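Local coordinates for N-terminal acetyltransferase B complex subunit NAT3 (Candida albicans, PDB 5K04), which transfers acetyl groups from acetyl-coenzyme A to protein N-termini, probably as the catalytic GNAT-fold subunit of the NatB complex, at residues F112-N117 with D152-F157. Sequence-based numbering, arbitrary orientation.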
loop_
_atom_site.group_PDB
_atom_site.type_symbol
_atom_site.label_atom_id
_atom_site.label_comp_id
_atom_site.label_asym_id
_atom_site.label_seq_id
_atom_site.Cartn_x
_atom_site.Cartn_y
_atom_site.Cartn_z
ATOM N N PHE B 112 -28.225 3.388 0.612
ATOM C CA PHE B 112 -28.438 4.749 0.155
ATOM C C PHE B 112 -27.959 4.862 -1.277
ATOM O O PHE B 112 -26.836 4.462 -1.590
ATOM C CB PHE B 112 -27.690 5.758 1.025
ATOM C CG PHE B 112 -28.157 5.796 2.461
ATOM C CD1 PHE B 112 -29.504 5.884 2.775
ATOM C CD2 PHE B 112 -27.241 5.765 3.491
ATOM C CE1 PHE B 112 -29.928 5.934 4.079
ATOM C CE2 PHE B 112 -27.656 5.817 4.809
ATOM C CZ PHE B 112 -29.009 5.899 5.102
ATOM N N VAL B 113 -28.817 5.403 -2.139
ATOM C CA VAL B 113 -28.468 5.785 -3.501
ATOM C C VAL B 113 -28.808 7.258 -3.666
ATOM O O VAL B 113 -29.886 7.703 -3.253
ATOM C CB VAL B 113 -29.209 4.922 -4.550
ATOM C CG1 VAL B 113 -29.014 5.476 -5.935
ATOM C CG2 VAL B 113 -28.674 3.513 -4.525
ATOM N N LYS B 114 -27.888 8.019 -4.249
ATOM C CA LYS B 114 -28.170 9.425 -4.493
ATOM C C LYS B 114 -29.342 9.555 -5.457
ATOM O O LYS B 114 -29.545 8.718 -6.339
ATOM C CB LYS B 114 -26.938 10.145 -5.044
ATOM C CG LYS B 114 -25.781 10.287 -4.046
ATOM C CD LYS B 114 -26.246 10.958 -2.759
ATOM C CE LYS B 114 -25.082 11.326 -1.852
ATOM N NZ LYS B 114 -25.580 11.820 -0.531
ATOM N N VAL B 115 -30.131 10.614 -5.257
ATOM C CA VAL B 115 -31.350 10.854 -6.032
ATOM C C VAL B 115 -31.047 10.989 -7.524
ATOM O O VAL B 115 -31.889 10.666 -8.374
ATOM C CB VAL B 115 -32.060 12.102 -5.456
ATOM C CG1 VAL B 115 -32.987 12.733 -6.472
ATOM C CG2 VAL B 115 -32.837 11.728 -4.169
ATOM N N THR B 116 -29.840 11.443 -7.866
ATOM C CA THR B 116 -29.417 11.624 -9.247
ATOM C C THR B 116 -28.865 10.351 -9.865
ATOM O O THR B 116 -28.578 10.330 -11.065
ATOM C CB THR B 116 -28.351 12.710 -9.315
ATOM O OG1 THR B 116 -27.385 12.481 -8.282
ATOM C CG2 THR B 116 -28.986 14.080 -9.132
ATOM N N ASN B 117 -28.713 9.298 -9.075
ATOM C CA ASN B 117 -28.107 8.057 -9.544
ATOM C C ASN B 117 -29.207 7.093 -9.985
ATOM O O ASN B 117 -29.534 6.105 -9.320
ATOM C CB ASN B 117 -27.235 7.457 -8.456
ATOM C CG ASN B 117 -26.520 6.222 -8.925
ATOM O OD1 ASN B 117 -26.542 5.889 -10.126
ATOM N ND2 ASN B 117 -25.889 5.517 -7.983
ATOM N N ASP B 152 -21.753 14.400 -0.717
ATOM C CA ASP B 152 -22.665 13.778 0.243
ATOM C C ASP B 152 -23.831 14.681 0.635
ATOM O O ASP B 152 -24.768 14.199 1.282
ATOM C CB ASP B 152 -21.903 13.348 1.500
ATOM C CG ASP B 152 -21.095 12.088 1.283
ATOM O OD1 ASP B 152 -21.408 11.344 0.328
ATOM O OD2 ASP B 152 -20.149 11.840 2.062
ATOM N N SER B 153 -23.791 15.964 0.264
ATOM C CA SER B 153 -24.889 16.899 0.479
ATOM C C SER B 153 -26.080 16.656 -0.445
ATOM O O SER B 153 -27.156 17.213 -0.197
ATOM C CB SER B 153 -24.392 18.332 0.288
ATOM O OG SER B 153 -24.226 18.647 -1.086
ATOM N N VAL B 154 -25.922 15.845 -1.494
ATOM C CA VAL B 154 -27.050 15.509 -2.356
ATOM C C VAL B 154 -27.969 14.524 -1.646
ATOM O O VAL B 154 -27.516 13.565 -1.002
ATOM C CB VAL B 154 -26.566 14.932 -3.697
ATOM C CG1 VAL B 154 -27.750 14.416 -4.522
ATOM C CG2 VAL B 154 -25.765 15.968 -4.476
ATOM N N ASP B 155 -29.274 14.764 -1.761
ATOM C CA ASP B 155 -30.270 13.877 -1.179
ATOM C C ASP B 155 -30.066 12.445 -1.661
ATOM O O ASP B 155 -29.521 12.192 -2.741
ATOM C CB ASP B 155 -31.683 14.341 -1.545
ATOM C CG ASP B 155 -32.065 15.654 -0.884
ATOM O OD1 ASP B 155 -31.167 16.345 -0.343
ATOM O OD2 ASP B 155 -33.271 15.984 -0.912
ATOM N N ALA B 156 -30.529 11.498 -0.853
ATOM C CA ALA B 156 -30.441 10.093 -1.205
ATOM C C ALA B 156 -31.796 9.417 -1.044
ATOM O O ALA B 156 -32.699 9.911 -0.358
ATOM C CB ALA B 156 -29.397 9.367 -0.358
ATOM N N PHE B 157 -31.923 8.280 -1.715
ATOM C CA PHE B 157 -33.012 7.348 -1.482
ATOM C C PHE B 157 -32.489 6.220 -0.600
ATOM O O PHE B 157 -31.516 5.550 -0.961
ATOM C CB PHE B 157 -33.548 6.789 -2.799
ATOM C CG PHE B 157 -34.321 7.774 -3.613
ATOM C CD1 PHE B 157 -35.288 8.565 -3.027
ATOM C CD2 PHE B 157 -34.088 7.901 -4.979
ATOM C CE1 PHE B 157 -36.017 9.473 -3.781
ATOM C CE2 PHE B 157 -34.816 8.815 -5.740
ATOM C CZ PHE B 157 -35.782 9.600 -5.141
#
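Lys114 reaches along the loop 152-155, which leads into strand 156-162, and gives its ammonium group to two backbone carbonyls. The bond from NZ to Val154 O is 2.6 Å and lies in the carbonyl plane, whereas Asp152 O, 3.1 Å from NZ, is met from above its plane. A bend at chi2 (-54°), followed by an extended end, carries NZ there. A long, flexible lysine suits this place, since its CD methylene lies beside Val154 CB while its tip holds the loop's carbonyls. Val115 has CG1 anti to the backbone N (chi1 158°), leaving CG2 beside that N and over one face of the Phe157 ring. This methyl sits 3.8 Å from the ring centroid, almost on the normal, a CH-pi contact. Val113 and Phe157 form an antiparallel hydrogen-bonded pair, and just past the strand Val115 N bonds to Asp155 O. Small Ala156 suits the close non-hydrogen-bonded pair with Lys114, its CB near Phe112 CB. Strand 108-114 ends in a type I turn to Asn117, which touches coenzyme A and whose OD1 accepts the Gly120 N-H, capping helix 118-126. Beyond, strand 130-135 flanks 156-162, with Arg134 salt-bridged to Asp155, while Val113 and Phe157 pack against helix 118-126.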